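Local coordinates for protein AimR transcriptional regulator (PDB 5ZVV) that activates transcription of the aimX locus as a homodimer and is switched off by the phage arbitrium peptide, which turns it into a monomer and leads to lysogeny, at residues Asp315-Ser318 and Ser319-Gln322; Gly328-Tyr331 and Tyr332-Leu336. All blocks are in the same frame, centred on the assembly; numbering follows the deposited sequence.

Contact 1: residues Asp315-Ser318 and Ser319-Gln322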
loop_
_atom_site.group_PDB
_atom_site.type_symbol
_atom_site.label_atom_id
_atom_site.label_comp_id
_atom_site.label_asym_id
_atom_site.label_seq_id
_atom_site.Cartn_x
_atom_site.Cartn_y
_atom_site.Cartn_z
ATOM N N ASP A 315 -17.047 -14.701 -24.473
ATOM C CA ASP A 315 -18.093 -15.342 -23.681
ATOM C C ASP A 315 -17.507 -16.393 -22.752
ATOM O O ASP A 315 -17.925 -16.510 -21.594
ATOM C CB ASP A 315 -19.144 -15.974 -24.595
ATOM C CG ASP A 315 -20.016 -14.947 -25.288
ATOM O OD1 ASP A 315 -19.898 -13.745 -24.974
ATOM O OD2 ASP A 315 -20.819 -15.348 -26.157
ATOM N N GLU A 316 -16.544 -17.178 -23.246
ATOM C CA GLU A 316 -15.851 -18.116 -22.368
ATOM C C GLU A 316 -15.074 -17.384 -21.282
ATOM O O GLU A 316 -14.975 -17.873 -20.151
ATOM C CB GLU A 316 -14.917 -19.013 -23.185
ATOM C CG GLU A 316 -14.533 -20.325 -22.502
ATOM C CD GLU A 316 -13.417 -20.172 -21.481
ATOM O OE1 GLU A 316 -12.620 -19.218 -21.600
ATOM O OE2 GLU A 316 -13.339 -21.009 -20.555
ATOM N N LEU A 317 -14.525 -16.209 -21.602
ATOM C CA LEU A 317 -13.731 -15.470 -20.626
ATOM C C LEU A 317 -14.592 -14.863 -19.525
ATOM O O LEU A 317 -14.116 -14.692 -18.398
ATOM C CB LEU A 317 -12.922 -14.376 -21.326
ATOM C CG LEU A 317 -11.717 -14.857 -22.135
ATOM C CD1 LEU A 317 -11.119 -13.727 -22.956
ATOM C CD2 LEU A 317 -10.674 -15.463 -21.208
ATOM N N SER A 318 -15.850 -14.528 -19.829
ATOM C CA SER A 318 -16.711 -13.909 -18.824
ATOM C C SER A 318 -16.939 -14.827 -17.629
ATOM O O SER A 318 -17.178 -14.344 -16.516
ATOM C CB SER A 318 -18.049 -13.515 -19.445
ATOM O OG SER A 318 -18.846 -14.661 -19.689
ATOM N N SER A 319 -16.877 -16.142 -17.834
ATOM C CA SER A 319 -17.001 -17.095 -16.739
ATOM C C SER A 319 -15.671 -17.399 -16.063
ATOM O O SER A 319 -15.665 -18.020 -14.996
ATOM C CB SER A 319 -17.631 -18.401 -17.238
ATOM O OG SER A 319 -16.808 -19.032 -18.204
ATOM N N ARG A 320 -14.553 -16.982 -16.654
ATOM C CA ARG A 320 -13.248 -17.171 -16.042
ATOM C C ARG A 320 -12.995 -16.095 -14.991
ATOM O O ARG A 320 -13.663 -15.056 -14.948
ATOM C CB ARG A 320 -12.140 -17.136 -17.097
ATOM C CG ARG A 320 -12.320 -18.132 -18.231
ATOM C CD ARG A 320 -11.984 -19.548 -17.796
ATOM N NE ARG A 320 -10.584 -19.689 -17.404
ATOM C CZ ARG A 320 -9.588 -19.914 -18.254
ATOM N NH1 ARG A 320 -9.831 -20.020 -19.553
ATOM N NH2 ARG A 320 -8.345 -20.032 -17.805
ATOM N N ASP A 321 -12.007 -16.357 -14.138
ATOM C CA ASP A 321 -11.655 -15.442 -13.054
ATOM C C ASP A 321 -10.597 -14.452 -13.549
ATOM O O ASP A 321 -9.419 -14.506 -13.192
ATOM C CB ASP A 321 -11.173 -16.224 -11.837
ATOM C CG ASP A 321 -10.978 -15.348 -10.617
ATOM O OD1 ASP A 321 -11.387 -14.171 -10.654
ATOM O OD2 ASP A 321 -10.413 -15.841 -9.618
ATOM N N GLN A 322 -11.051 -13.526 -14.391
ATOM C CA GLN A 322 -10.195 -12.446 -14.869
ATOM C C GLN A 322 -9.997 -11.408 -13.772
ATOM O O GLN A 322 -10.954 -11.013 -13.101
ATOM C CB GLN A 322 -10.812 -11.777 -16.098
ATOM C CG GLN A 322 -11.085 -12.707 -17.266
ATOM C CD GLN A 322 -11.576 -11.966 -18.496
ATOM O OE1 GLN A 322 -10.803 -11.674 -19.410
ATOM N NE2 GLN A 322 -12.871 -11.662 -18.528
HETATM O O HOH W 1 -16.337 -15.252 -13.835
#

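Contact 2: residues Gly328-Tyr331 and Tyr332-Leu336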
loop_
_atom_site.group_PDB
_atom_site.type_symbol
_atom_site.label_atom_id
_atom_site.label_comp_id
_atom_site.label_asym_id
_atom_site.label_seq_id
_atom_site.Cartn_x
_atom_site.Cartn_y
_atom_site.Cartn_z
ATOM N N GLY A 328 -9.822 -4.778 -17.850
ATOM C CA GLY A 328 -9.624 -3.594 -18.670
ATOM C C GLY A 328 -9.407 -3.947 -20.126
ATOM O O GLY A 328 -10.063 -3.397 -21.023
ATOM N N PHE A 329 -8.497 -4.893 -20.385
ATOM C CA PHE A 329 -8.341 -5.376 -21.758
ATOM C C PHE A 329 -9.638 -5.986 -22.283
ATOM O O PHE A 329 -10.044 -5.720 -23.423
ATOM C CB PHE A 329 -7.202 -6.391 -21.838
ATOM C CG PHE A 329 -5.842 -5.787 -21.660
ATOM C CD1 PHE A 329 -5.223 -5.129 -22.711
ATOM C CD2 PHE A 329 -5.182 -5.876 -20.447
ATOM C CE1 PHE A 329 -3.971 -4.570 -22.552
ATOM C CE2 PHE A 329 -3.928 -5.315 -20.282
ATOM C CZ PHE A 329 -3.322 -4.662 -21.335
ATOM N N TYR A 330 -10.308 -6.789 -21.452
ATOM C CA TYR A 330 -11.513 -7.503 -21.868
ATOM C C TYR A 330 -12.584 -6.541 -22.364
ATOM O O TYR A 330 -13.122 -6.703 -23.467
ATOM C CB TYR A 330 -12.032 -8.346 -20.699
ATOM C CG TYR A 330 -13.384 -8.994 -20.911
ATOM C CD1 TYR A 330 -13.498 -10.225 -21.545
ATOM C CD2 TYR A 330 -14.545 -8.387 -20.449
ATOM C CE1 TYR A 330 -14.731 -10.823 -21.729
ATOM C CE2 TYR A 330 -15.783 -8.976 -20.629
ATOM C CZ TYR A 330 -15.872 -10.193 -21.270
ATOM O OH TYR A 330 -17.106 -10.778 -21.448
ATOM N N TYR A 331 -12.904 -5.523 -21.563
ATOM C CA TYR A 331 -13.893 -4.548 -21.997
ATOM C C TYR A 331 -13.375 -3.660 -23.121
ATOM O O TYR A 331 -14.186 -3.105 -23.872
ATOM C CB TYR A 331 -14.336 -3.683 -20.817
ATOM C CG TYR A 331 -15.059 -4.449 -19.731
ATOM C CD1 TYR A 331 -16.431 -4.655 -19.796
ATOM C CD2 TYR A 331 -14.368 -4.966 -18.645
ATOM C CE1 TYR A 331 -17.095 -5.354 -18.807
ATOM C CE2 TYR A 331 -15.024 -5.669 -17.649
ATOM C CZ TYR A 331 -16.387 -5.859 -17.736
ATOM O OH TYR A 331 -17.046 -6.555 -16.748
ATOM N N TYR A 332 -12.053 -3.522 -23.273
ATOM C CA TYR A 332 -11.542 -2.845 -24.462
ATOM C C TYR A 332 -11.898 -3.620 -25.728
ATOM O O TYR A 332 -12.345 -3.038 -26.723
ATOM C CB TYR A 332 -10.030 -2.640 -24.361
ATOM C CG TYR A 332 -9.416 -2.082 -25.627
ATOM C CD1 TYR A 332 -9.714 -0.794 -26.056
ATOM C CD2 TYR A 332 -8.544 -2.842 -26.395
ATOM C CE1 TYR A 332 -9.162 -0.281 -27.214
ATOM C CE2 TYR A 332 -7.985 -2.333 -27.555
ATOM C CZ TYR A 332 -8.298 -1.054 -27.959
ATOM O OH TYR A 332 -7.745 -0.544 -29.110
ATOM N N TYR A 333 -11.718 -4.944 -25.706
ATOM C CA TYR A 333 -12.061 -5.755 -26.875
ATOM C C TYR A 333 -13.569 -5.796 -27.101
ATOM O O TYR A 333 -14.036 -5.705 -28.248
ATOM C CB TYR A 333 -11.503 -7.166 -26.711
ATOM C CG TYR A 333 -10.014 -7.193 -26.465
ATOM C CD1 TYR A 333 -9.151 -6.418 -27.228
ATOM C CD2 TYR A 333 -9.471 -7.979 -25.457
ATOM C CE1 TYR A 333 -7.789 -6.435 -27.003
ATOM C CE2 TYR A 333 -8.110 -8.003 -25.225
ATOM C CZ TYR A 333 -7.275 -7.227 -26.001
ATOM O OH TYR A 333 -5.922 -7.249 -25.770
ATOM N N LYS A 334 -14.343 -5.940 -26.022
ATOM C CA LYS A 334 -15.796 -5.860 -26.142
ATOM C C LYS A 334 -16.216 -4.538 -26.771
ATOM O O LYS A 334 -17.171 -4.494 -27.553
ATOM C CB LYS A 334 -16.454 -6.031 -24.774
ATOM C CG LYS A 334 -16.199 -7.376 -24.119
ATOM C CD LYS A 334 -17.172 -8.429 -24.605
ATOM C CE LYS A 334 -18.581 -8.135 -24.118
ATOM N NZ LYS A 334 -19.536 -9.198 -24.529
ATOM N N GLY A 335 -15.513 -3.453 -26.442
ATOM C CA GLY A 335 -15.807 -2.178 -27.071
ATOM C C GLY A 335 -15.417 -2.151 -28.535
ATOM O O GLY A 335 -16.126 -1.573 -29.364
ATOM N N LEU A 336 -14.282 -2.768 -28.874
ATOM C CA LEU A 336 -13.901 -2.878 -30.278
ATOM C C LEU A 336 -14.986 -3.575 -31.087
ATOM O O LEU A 336 -15.264 -3.189 -32.227
ATOM C CB LEU A 336 -12.572 -3.620 -30.414
ATOM C CG LEU A 336 -11.311 -2.838 -30.044
ATOM C CD1 LEU A 336 -10.071 -3.690 -30.269
ATOM C CD2 LEU A 336 -11.229 -1.548 -30.840
#

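Contact 1: residues Asp315-Ser318 and Ser319-Gln322
S319 turns back onto the C-terminal part of helix 307-318, its hydroxyl giving a hydrogen bond from OG to E316 O (2.9 Å) while its amide makes a weak bond to the same carbonyl. The rotation that sets OG between the backbone N and the carbonyl carbon (chi1 63°) brings it there, and OG lies 32° out of the carbonyl plane. R320 follows with a backbone bond from N to L317 O (2.9 Å). Its side chain, bent at chi2 and chi3, doubles back slantwise across E316: CD sits 3.4 Å from E316 OE2, and NH1 forms a long salt bridge of 3.6 Å with E316 OE1, which lies at the guanidinium edge although carboxylate and guanidinium planes are 65° apart. The stronger partner of NH1 is the main-chain D289 O, so the bridge to E316 is secondary. One water donates to both S318 O and R320 O. D321 centres an inverse gamma turn that swings the chain round, and Q322 then crosses L317 at about a right angle, NE2 lying 3.9 Å from L317 CB while OE1 accepts from Q295 NE2. This helix C-terminus and short loop are consistent with the helical-hairpin architecture of the TPR clan.

Contact 2: residues Gly328-Tyr331 and Tyr332-Leu336
Y330 and K334, one helical turn apart, run side by side in the same direction, and the lysine's aliphatic part covers one face of the ring. This is a CH-pi contact: K334 CG stands 4.1 Å from the Y330 ring centroid and 19° off the ring normal. The lysine chain, bent at chi2 (-84°) and chi3, continues past the phenol, bringing CD to 3.9 Å from Y330 OH, whose weak hydrogen bond goes to L314 O.

Apolar packing joins F329 and Y333, again one turn apart and pointing the same way. F329 CB meets Y333 CE2 at 3.9 Å, and Y333 OH approaches F329 CD1 obliquely. The Y333 ring also lies against the backbone, with F329 O 3.1 Å above its plane and displaced toward the rim.

Regular i to i+4 backbone bonds run through both segments. Y333 N reaches F329 O at 2.9 Å and K334 N reaches Y330 O with an N-H...O angle of 171°; Y332 N and G335 N bond likewise to G328 O and Y331 O. G328 O has a second donor, S347 OG.

Aromatic surface thus lines several sides of one helix, meeting helices 291-304, 307-318, 341-353 and 361-369. Beyond the four backbone bonds, the segments share a CH-pi contact, apolar packing and a carbonyl over the Y333 face, with no side-chain hydrogen bond or salt bridge between them; the side-chain part probably draws its strength mainly from dispersion.

Contact 1 precedes contact 2 along the chain, and their centres lie about 13 Å apart, each about 27 Å from the centre of the chain. Helix 307-318 gives way to the loop in contact 1, which leads into helix 324-338, the site of contact 2. The two meet directly at Y330: Q322 NE2 comes within 3.4 Å of Y330 CD1, and L317 CB packs on the same ring. Both also rest on helix 291-304, so three successive helices converge here. Helices 307-318 and 324-338 run in roughly opposite directions, which suits the TPR clan to which this region belongs. Neither contact touches the other subunit, so both are intrachain packing away from the dimer interface, contact 1 partly exposed and contact 2 buried.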